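Local coordinates for protein benzyl alcohol dehydrogenase (Acinetobacter calcoaceticus, PDB 1F8F) that oxidises benzyl alcohol to benzaldehyde with NAD as cofactor, as a zinc-containing medium-chain alcohol dehydrogenase, at residues V87-G92 with F140-F145; G103-C108 with G319-F324. All coordinates share one frame; numbering follows the deposited sequence.

Interaction 1 (V87-G92 with F140-F145); sequences VVLSYG and FAQSSF
Gln142 lays its carboxamide across the start of the Leu89 side chain, with OE1 of Gln142 3.3 Å from Leu89 CB. The two side chains run at a slant to each other. Farther along, Leu89 CD1 packs on Gln142 CB at 3.9 Å. NE2 of Gln142 donates to the backbone O of Leu89 over 3.1 Å, and the N-H points fairly straight at it (160°). This oxygen lies close to the plane of the amide, but NE2 sits above the carbonyl plane of Leu89. The other end of the amide is also held: Gln142 OE1 accepts from Ser144 OG at 2.9 Å and from the backbone N of Gly67. Bonds at both ends fix the rotation of the buried amide. Gln142 CG lies between the backbone N and the carbonyl carbon (chi1 62°), and from there the extended chain reaches Leu89. Leu89 ends strand 86-89 of the GroES-like domain, where its backbone pairs with Gly67 of strand 66-74. Gln142 thus ties the loop before strand 148-152 to that strand end. Past the strand, Tyr91 CB meets the Phe140 ring obliquely, 4.0 Å from Phe140 CD2. The Phe140 ring also stacks with His65, a zinc ligand. Ala141 CB rests on Gly92 CA at 3.9 Å.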
ATOM      1  N   VAL A  87       7.002  -1.373 -33.286  1.00 31.39           N
ATOM      2  CA  VAL A  87       7.250  -1.903 -31.967  1.00 29.09           C
ATOM      3  C   VAL A  87       8.578  -1.490 -31.312  1.00 30.58           C
ATOM      4  O   VAL A  87       9.593  -1.061 -31.888  1.00 27.89           O
ATOM      5  CB  VAL A  87       7.233  -3.462 -31.985  1.00 28.74           C
ATOM      6  CG1 VAL A  87       5.849  -4.093 -32.259  1.00 26.87           C
ATOM      7  CG2 VAL A  87       8.181  -3.972 -33.076  1.00 25.87           C
ATOM      8  N   VAL A  88       8.502  -1.632 -29.967  1.00 26.17           N
ATOM      9  CA  VAL A  88       9.681  -1.413 -29.096  1.00 22.42           C
ATOM     10  C   VAL A  88      10.046  -2.748 -28.452  1.00 20.25           C
ATOM     11  O   VAL A  88       9.124  -3.485 -28.061  1.00 18.98           O
ATOM     12  CB  VAL A  88       9.369  -0.282 -28.104  1.00 21.72           C
ATOM     13  CG1 VAL A  88      10.500  -0.274 -27.052  1.00 19.87           C
ATOM     14  CG2 VAL A  88       9.322   1.094 -28.778  1.00 22.13           C
ATOM     15  N   LEU A  89      11.205  -3.302 -28.461  1.00 19.11           N
ATOM     16  CA  LEU A  89      11.580  -4.605 -27.965  1.00 20.57           C
ATOM     17  C   LEU A  89      12.278  -4.384 -26.611  1.00 25.23           C
ATOM     18  O   LEU A  89      13.315  -3.751 -26.500  1.00 23.71           O
ATOM     19  CB  LEU A  89      12.696  -5.196 -28.836  1.00 21.93           C
ATOM     20  CG  LEU A  89      12.447  -5.167 -30.339  1.00 21.91           C
ATOM     21  CD1 LEU A  89      13.424  -6.123 -31.053  1.00 23.21           C
ATOM     22  CD2 LEU A  89      11.018  -5.630 -30.677  1.00 23.07           C
ATOM     23  N   SER A  90      11.636  -4.870 -25.581  1.00 22.95           N
ATOM     24  CA  SER A  90      11.978  -4.735 -24.196  1.00 22.36           C
ATOM     25  C   SER A  90      12.728  -5.978 -23.729  1.00 23.25           C
ATOM     26  O   SER A  90      13.033  -6.833 -24.568  1.00 20.76           O
ATOM     27  CB  SER A  90      10.696  -4.532 -23.357  1.00 25.52           C
ATOM     28  OG  SER A  90      10.898  -4.126 -22.027  1.00 26.71           O
ATOM     29  N   TYR A  91      13.062  -6.105 -22.450  1.00 22.00           N
ATOM     30  CA  TYR A  91      13.766  -7.265 -21.956  1.00 23.40           C
ATOM     31  C   TYR A  91      12.904  -8.539 -22.061  1.00 25.65           C
ATOM     32  O   TYR A  91      11.768  -8.588 -22.465  1.00 27.18           O
ATOM     33  CB  TYR A  91      14.241  -7.086 -20.532  1.00 20.32           C
ATOM     34  CG  TYR A  91      13.118  -6.767 -19.538  1.00 21.35           C
ATOM     35  CD1 TYR A  91      12.493  -7.778 -18.805  1.00 21.10           C
ATOM     36  CD2 TYR A  91      12.750  -5.454 -19.290  1.00 18.31           C
ATOM     37  CE1 TYR A  91      11.461  -7.493 -17.913  1.00 20.62           C
ATOM     38  CE2 TYR A  91      11.741  -5.133 -18.407  1.00 20.24           C
ATOM     39  CZ  TYR A  91      11.137  -6.160 -17.696  1.00 20.85           C
ATOM     40  OH  TYR A  91      10.123  -5.839 -16.826  1.00 21.52           O
ATOM     41  N   GLY A  92      13.523  -9.655 -21.695  1.00 26.02           N
ATOM     42  CA  GLY A  92      13.086 -11.014 -21.726  1.00 24.82           C
ATOM     43  C   GLY A  92      12.570 -11.662 -20.458  1.00 26.46           C
ATOM     44  O   GLY A  92      13.205 -11.810 -19.427  1.00 29.42           O
ATOM     45  N   PHE A 140      19.032 -10.342 -24.365  1.00 29.61           N
ATOM     46  CA  PHE A 140      17.899  -9.631 -23.812  1.00 29.01           C
ATOM     47  C   PHE A 140      16.701 -10.032 -24.689  1.00 26.90           C
ATOM     48  O   PHE A 140      15.878  -9.198 -25.033  1.00 23.41           O
ATOM     49  CB  PHE A 140      18.093  -8.125 -23.732  1.00 30.55           C
ATOM     50  CG  PHE A 140      18.864  -7.610 -22.527  1.00 31.25           C
ATOM     51  CD1 PHE A 140      20.184  -7.842 -22.255  1.00 30.57           C
ATOM     52  CD2 PHE A 140      18.092  -6.824 -21.646  1.00 30.39           C
ATOM     53  CE1 PHE A 140      20.747  -7.312 -21.119  1.00 32.75           C
ATOM     54  CE2 PHE A 140      18.653  -6.281 -20.506  1.00 31.98           C
ATOM     55  CZ  PHE A 140      19.997  -6.528 -20.237  1.00 34.12           C
ATOM     56  N   ALA A 141      16.663 -11.263 -25.196  1.00 25.36           N
ATOM     57  CA  ALA A 141      15.658 -11.792 -26.092  1.00 25.75           C
ATOM     58  C   ALA A 141      15.420 -10.996 -27.366  1.00 25.49           C
ATOM     59  O   ALA A 141      14.293 -10.956 -27.911  1.00 22.38           O
ATOM     60  CB  ALA A 141      14.318 -11.975 -25.328  1.00 23.38           C
ATOM     61  N   GLN A 142      16.490 -10.387 -27.911  1.00 25.43           N
ATOM     62  CA  GLN A 142      16.343  -9.639 -29.154  1.00 26.87           C
ATOM     63  C   GLN A 142      17.625  -9.630 -29.990  1.00 25.87           C
ATOM     64  O   GLN A 142      17.525  -9.766 -31.221  1.00 24.76           O
ATOM     65  CB  GLN A 142      15.864  -8.211 -28.879  1.00 27.09           C
ATOM     66  CG  GLN A 142      16.786  -7.322 -28.033  1.00 25.48           C
ATOM     67  CD  GLN A 142      15.978  -6.062 -27.791  1.00 28.70           C
ATOM     68  OE1 GLN A 142      15.962  -5.032 -28.459  1.00 27.85           O
ATOM     69  NE2 GLN A 142      15.222  -6.172 -26.680  1.00 27.29           N
ATOM     70  N   SER A 143      18.763  -9.386 -29.364  1.00 25.15           N
ATOM     71  CA  SER A 143      20.030  -9.309 -30.149  1.00 28.37           C
ATOM     72  C   SER A 143      19.806  -8.252 -31.234  1.00 27.04           C
ATOM     73  O   SER A 143      19.816  -8.601 -32.382  1.00 26.35           O
ATOM     74  CB  SER A 143      20.295 -10.698 -30.737  1.00 29.08           C
ATOM     75  OG  SER A 143      21.238 -11.423 -29.965  1.00 26.22           O
ATOM     76  N   SER A 144      19.441  -7.005 -30.889  1.00 26.24           N
ATOM     77  CA  SER A 144      19.039  -6.068 -31.937  1.00 27.05           C
ATOM     78  C   SER A 144      20.093  -5.200 -32.600  1.00 26.09           C
ATOM     79  O   SER A 144      19.664  -4.314 -33.393  1.00 27.67           O
ATOM     80  CB  SER A 144      17.819  -5.281 -31.414  1.00 24.83           C
ATOM     81  OG  SER A 144      18.223  -4.642 -30.224  1.00 21.36           O
ATOM     82  N   PHE A 145      21.411  -5.468 -32.532  1.00 25.93           N
ATOM     83  CA  PHE A 145      22.284  -4.649 -33.436  1.00 26.37           C
ATOM     84  C   PHE A 145      22.292  -5.351 -34.810  1.00 26.56           C
ATOM     85  O   PHE A 145      23.330  -5.838 -35.238  1.00 26.67           O
ATOM     86  CB  PHE A 145      23.668  -4.317 -32.957  1.00 23.23           C
ATOM     87  CG  PHE A 145      23.793  -3.450 -31.735  1.00 25.51           C
ATOM     88  CD1 PHE A 145      23.023  -2.332 -31.557  1.00 25.36           C
ATOM     89  CD2 PHE A 145      24.693  -3.750 -30.724  1.00 25.93           C
ATOM     90  CE1 PHE A 145      23.117  -1.509 -30.450  1.00 25.82           C
ATOM     91  CE2 PHE A 145      24.851  -2.951 -29.612  1.00 27.69           C
ATOM     92  CZ  PHE A 145      24.048  -1.832 -29.473  1.00 27.30           C
TER

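Interaction 2 (G103-C108 with G319-F324); sequences GNPAYC and GSPKKF. With ZN (zinc ion), chain C.
The rings of Pro105 and Pro321 lie alongside each other but point opposite ways, meeting where Pro105 CG is 4.1 Å from Pro321 CD. The Pro105 ring also reaches the backbone two residues before Pro321: Pro105 CG lies 3.7 Å from Gly319 O. No direct hydrogen bond joins 103-108 to 319-324. A water bridges them, accepting from Ala106 N at 3.0 Å and donating to Gly319 O at 2.9 Å. Gly319 O, which lies against the Pro105 ring, thus has a water as a hydrogen-bond partner. Pro321 opens helix 321-333, with Ser320 at the N-cap position. Ser320 O accepts from both Lys323 N and Phe324 N in the first turn. In 103-108, Pro105 starts a short 3-10 turn, closed by Cys108 N to Pro105 O. Cys108 SG binds the zinc ion at 2.3 Å, directed away from the backbone N (chi1 174°) toward the metal. Gly103, at positive phi, is the C-prime residue of the Schellman motif that ends helix 98-101. The contact sets this GroES-like loop against a helix start in the zinc-binding dehydrogenase region. Cys94, Cys97 and Cys100 complete the four-cysteine zinc site, consistent with the structural zinc lobe of medium-chain alcohol dehydrogenases.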
ATOM      1  N   GLY A 103       2.489  -9.693 -11.647  1.00 25.99           N
ATOM      2  CA  GLY A 103       2.806  -8.353 -12.119  1.00 25.86           C
ATOM      3  C   GLY A 103       4.187  -7.785 -11.869  1.00 25.17           C
ATOM      4  O   GLY A 103       4.481  -6.569 -11.823  1.00 21.12           O
ATOM      5  N   ASN A 104       5.178  -8.668 -11.766  1.00 24.29           N
ATOM      6  CA  ASN A 104       6.581  -8.364 -11.556  1.00 23.27           C
ATOM      7  C   ASN A 104       7.492  -9.076 -12.540  1.00 21.89           C
ATOM      8  O   ASN A 104       8.398  -9.795 -12.092  1.00 21.74           O
ATOM      9  CB  ASN A 104       6.989  -8.880 -10.157  1.00 24.59           C
ATOM     10  CG  ASN A 104       6.226  -8.336  -8.977  1.00 27.39           C
ATOM     11  OD1 ASN A 104       6.389  -7.180  -8.543  1.00 27.84           O
ATOM     12  ND2 ASN A 104       5.324  -9.122  -8.349  1.00 28.92           N
ATOM     13  N   PRO A 105       7.352  -8.867 -13.844  1.00 21.19           N
ATOM     14  CA  PRO A 105       8.163  -9.594 -14.829  1.00 19.82           C
ATOM     15  C   PRO A 105       9.639  -9.309 -14.712  1.00 21.93           C
ATOM     16  O   PRO A 105      10.555 -10.112 -14.987  1.00 20.24           O
ATOM     17  CB  PRO A 105       7.585  -9.162 -16.189  1.00 19.18           C
ATOM     18  CG  PRO A 105       6.970  -7.813 -15.898  1.00 21.10           C
ATOM     19  CD  PRO A 105       6.353  -7.971 -14.492  1.00 19.41           C
ATOM     20  N   ALA A 106       9.973  -8.076 -14.240  1.00 22.05           N
ATOM     21  CA  ALA A 106      11.401  -7.770 -14.078  1.00 23.35           C
ATOM     22  C   ALA A 106      12.073  -8.763 -13.111  1.00 25.47           C
ATOM     23  O   ALA A 106      13.302  -8.833 -13.183  1.00 22.81           O
ATOM     24  CB  ALA A 106      11.603  -6.352 -13.604  1.00 21.52           C
ATOM     25  N   TYR A 107      11.368  -9.437 -12.221  1.00 27.32           N
ATOM     26  CA  TYR A 107      11.836 -10.343 -11.193  1.00 26.41           C
ATOM     27  C   TYR A 107      11.635 -11.801 -11.544  1.00 24.42           C
ATOM     28  O   TYR A 107      11.799 -12.723 -10.746  1.00 22.55           O
ATOM     29  CB  TYR A 107      11.267  -9.888  -9.789  1.00 23.01           C
ATOM     30  CG  TYR A 107      11.752  -8.442  -9.584  1.00 21.91           C
ATOM     31  CD1 TYR A 107      13.095  -8.126  -9.425  1.00 21.40           C
ATOM     32  CD2 TYR A 107      10.860  -7.394  -9.683  1.00 22.03           C
ATOM     33  CE1 TYR A 107      13.547  -6.837  -9.348  1.00 21.80           C
ATOM     34  CE2 TYR A 107      11.302  -6.090  -9.504  1.00 22.84           C
ATOM     35  CZ  TYR A 107      12.654  -5.797  -9.388  1.00 20.69           C
ATOM     36  OH  TYR A 107      12.960  -4.451  -9.250  1.00 23.11           O
ATOM     37  N   CYS A 108      11.241 -12.064 -12.780  1.00 23.34           N
ATOM     38  CA  CYS A 108      11.037 -13.392 -13.363  1.00 22.74           C
ATOM     39  C   CYS A 108      12.125 -14.312 -12.877  1.00 25.33           C
ATOM     40  O   CYS A 108      13.345 -14.071 -12.935  1.00 23.53           O
ATOM     41  CB  CYS A 108      11.041 -13.408 -14.911  1.00 22.57           C
ATOM     42  SG  CYS A 108      10.977 -14.922 -15.861  1.00 21.13           S
ATOM     43  N   GLY A 319       8.255  -2.025 -13.729  1.00 30.48           N
ATOM     44  CA  GLY A 319       6.775  -2.040 -14.019  1.00 30.90           C
ATOM     45  C   GLY A 319       6.423  -3.301 -14.809  1.00 27.58           C
ATOM     46  O   GLY A 319       7.039  -4.350 -14.738  1.00 27.38           O
ATOM     47  N   SER A 320       5.414  -3.111 -15.625  1.00 26.99           N
ATOM     48  CA  SER A 320       5.044  -4.073 -16.662  1.00 27.26           C
ATOM     49  C   SER A 320       5.198  -3.243 -17.944  1.00 26.11           C
ATOM     50  O   SER A 320       4.514  -2.246 -18.164  1.00 24.52           O
ATOM     51  CB  SER A 320       3.679  -4.690 -16.456  1.00 28.26           C
ATOM     52  OG  SER A 320       3.105  -5.052 -17.722  1.00 33.19           O
ATOM     53  N   PRO A 321       6.179  -3.594 -18.779  1.00 26.47           N
ATOM     54  CA  PRO A 321       6.501  -2.846 -19.983  1.00 25.82           C
ATOM     55  C   PRO A 321       5.372  -2.672 -20.997  1.00 25.64           C
ATOM     56  O   PRO A 321       5.283  -1.582 -21.602  1.00 23.63           O
ATOM     57  CB  PRO A 321       7.712  -3.540 -20.588  1.00 25.20           C
ATOM     58  CG  PRO A 321       8.247  -4.362 -19.467  1.00 28.42           C
ATOM     59  CD  PRO A 321       7.153  -4.680 -18.502  1.00 25.84           C
ATOM     60  N   LYS A 322       4.519  -3.681 -21.166  1.00 23.57           N
ATOM     61  CA  LYS A 322       3.374  -3.688 -22.028  1.00 25.36           C
ATOM     62  C   LYS A 322       2.355  -2.605 -21.617  1.00 26.94           C
ATOM     63  O   LYS A 322       1.656  -2.072 -22.480  1.00 24.92           O
ATOM     64  CB  LYS A 322       2.645  -5.047 -21.990  1.00 26.69           C
ATOM     65  CG  LYS A 322       3.217  -6.133 -22.883  1.00 25.93           C
ATOM     66  CD  LYS A 322       2.402  -6.326 -24.198  1.00 27.97           C
ATOM     67  CE  LYS A 322       3.481  -6.895 -25.156  1.00 28.31           C
ATOM     68  NZ  LYS A 322       2.981  -7.319 -26.492  1.00 24.47           N
ATOM     69  N   LYS A 323       2.364  -2.243 -20.336  1.00 26.64           N
ATOM     70  CA  LYS A 323       1.591  -1.163 -19.797  1.00 27.83           C
ATOM     71  C   LYS A 323       2.346   0.174 -19.728  1.00 27.08           C
ATOM     72  O   LYS A 323       1.863   1.192 -20.203  1.00 24.99           O
ATOM     73  CB  LYS A 323       1.125  -1.485 -18.353  1.00 28.60           C
ATOM     74  CG  LYS A 323       0.043  -0.531 -17.891  1.00 28.90           C
ATOM     75  CD  LYS A 323      -0.122  -0.533 -16.357  1.00 30.93           C
ATOM     76  CE  LYS A 323      -1.333   0.365 -16.021  1.00 31.68           C
ATOM     77  NZ  LYS A 323      -1.588   0.354 -14.567  1.00 34.24           N
ATOM     78  N   PHE A 324       3.529   0.222 -19.126  1.00 26.47           N
ATOM     79  CA  PHE A 324       4.351   1.398 -18.909  1.00 23.75           C
ATOM     80  C   PHE A 324       4.947   2.053 -20.154  1.00 23.80           C
ATOM     81  O   PHE A 324       5.044   3.298 -20.180  1.00 21.18           O
ATOM     82  CB  PHE A 324       5.488   1.055 -17.902  1.00 19.69           C
ATOM     83  CG  PHE A 324       6.123   2.273 -17.267  1.00 23.63           C
ATOM     84  CD1 PHE A 324       5.377   3.269 -16.668  1.00 22.68           C
ATOM     85  CD2 PHE A 324       7.506   2.462 -17.262  1.00 23.60           C
ATOM     86  CE1 PHE A 324       5.972   4.388 -16.086  1.00 22.27           C
ATOM     87  CE2 PHE A 324       8.102   3.547 -16.676  1.00 23.79           C
ATOM     88  CZ  PHE A 324       7.343   4.544 -16.064  1.00 22.39           C
TER
HETATM   89 ZN    ZN C 373       8.799 -15.539 -15.270  1.00 26.00          ZN
HETATM   90  O   HOH W   1       8.520  -5.868 -12.719  1.00 17.71           O

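How the interactions relate
Interactions 1 and 2 have centres 15 Å apart and meet through Tyr91 and Ser90. Tyr91 OH lies 3.6 Å from Pro321 CG and 3.8 Å from Pro105 CG, so the phenol end packs against both prolines of interaction 2. Ser90 OG packs on Pro321 CB at 3.5 Å and is hydrogen-bonded to Gln176. Each contact is related to a different zinc. In interaction 1 the Phe140 side chain is about 5 Å from the zinc ion bound by Cys44, His65 and Cys173. It is also about 3 Å from a bound ethanol, probably from the crystallisation liquor, though such molecules often mark pockets. Interaction 2 contains Cys108 of the four-cysteine site. Its Pro321 side chain is about 11 Å from NAD.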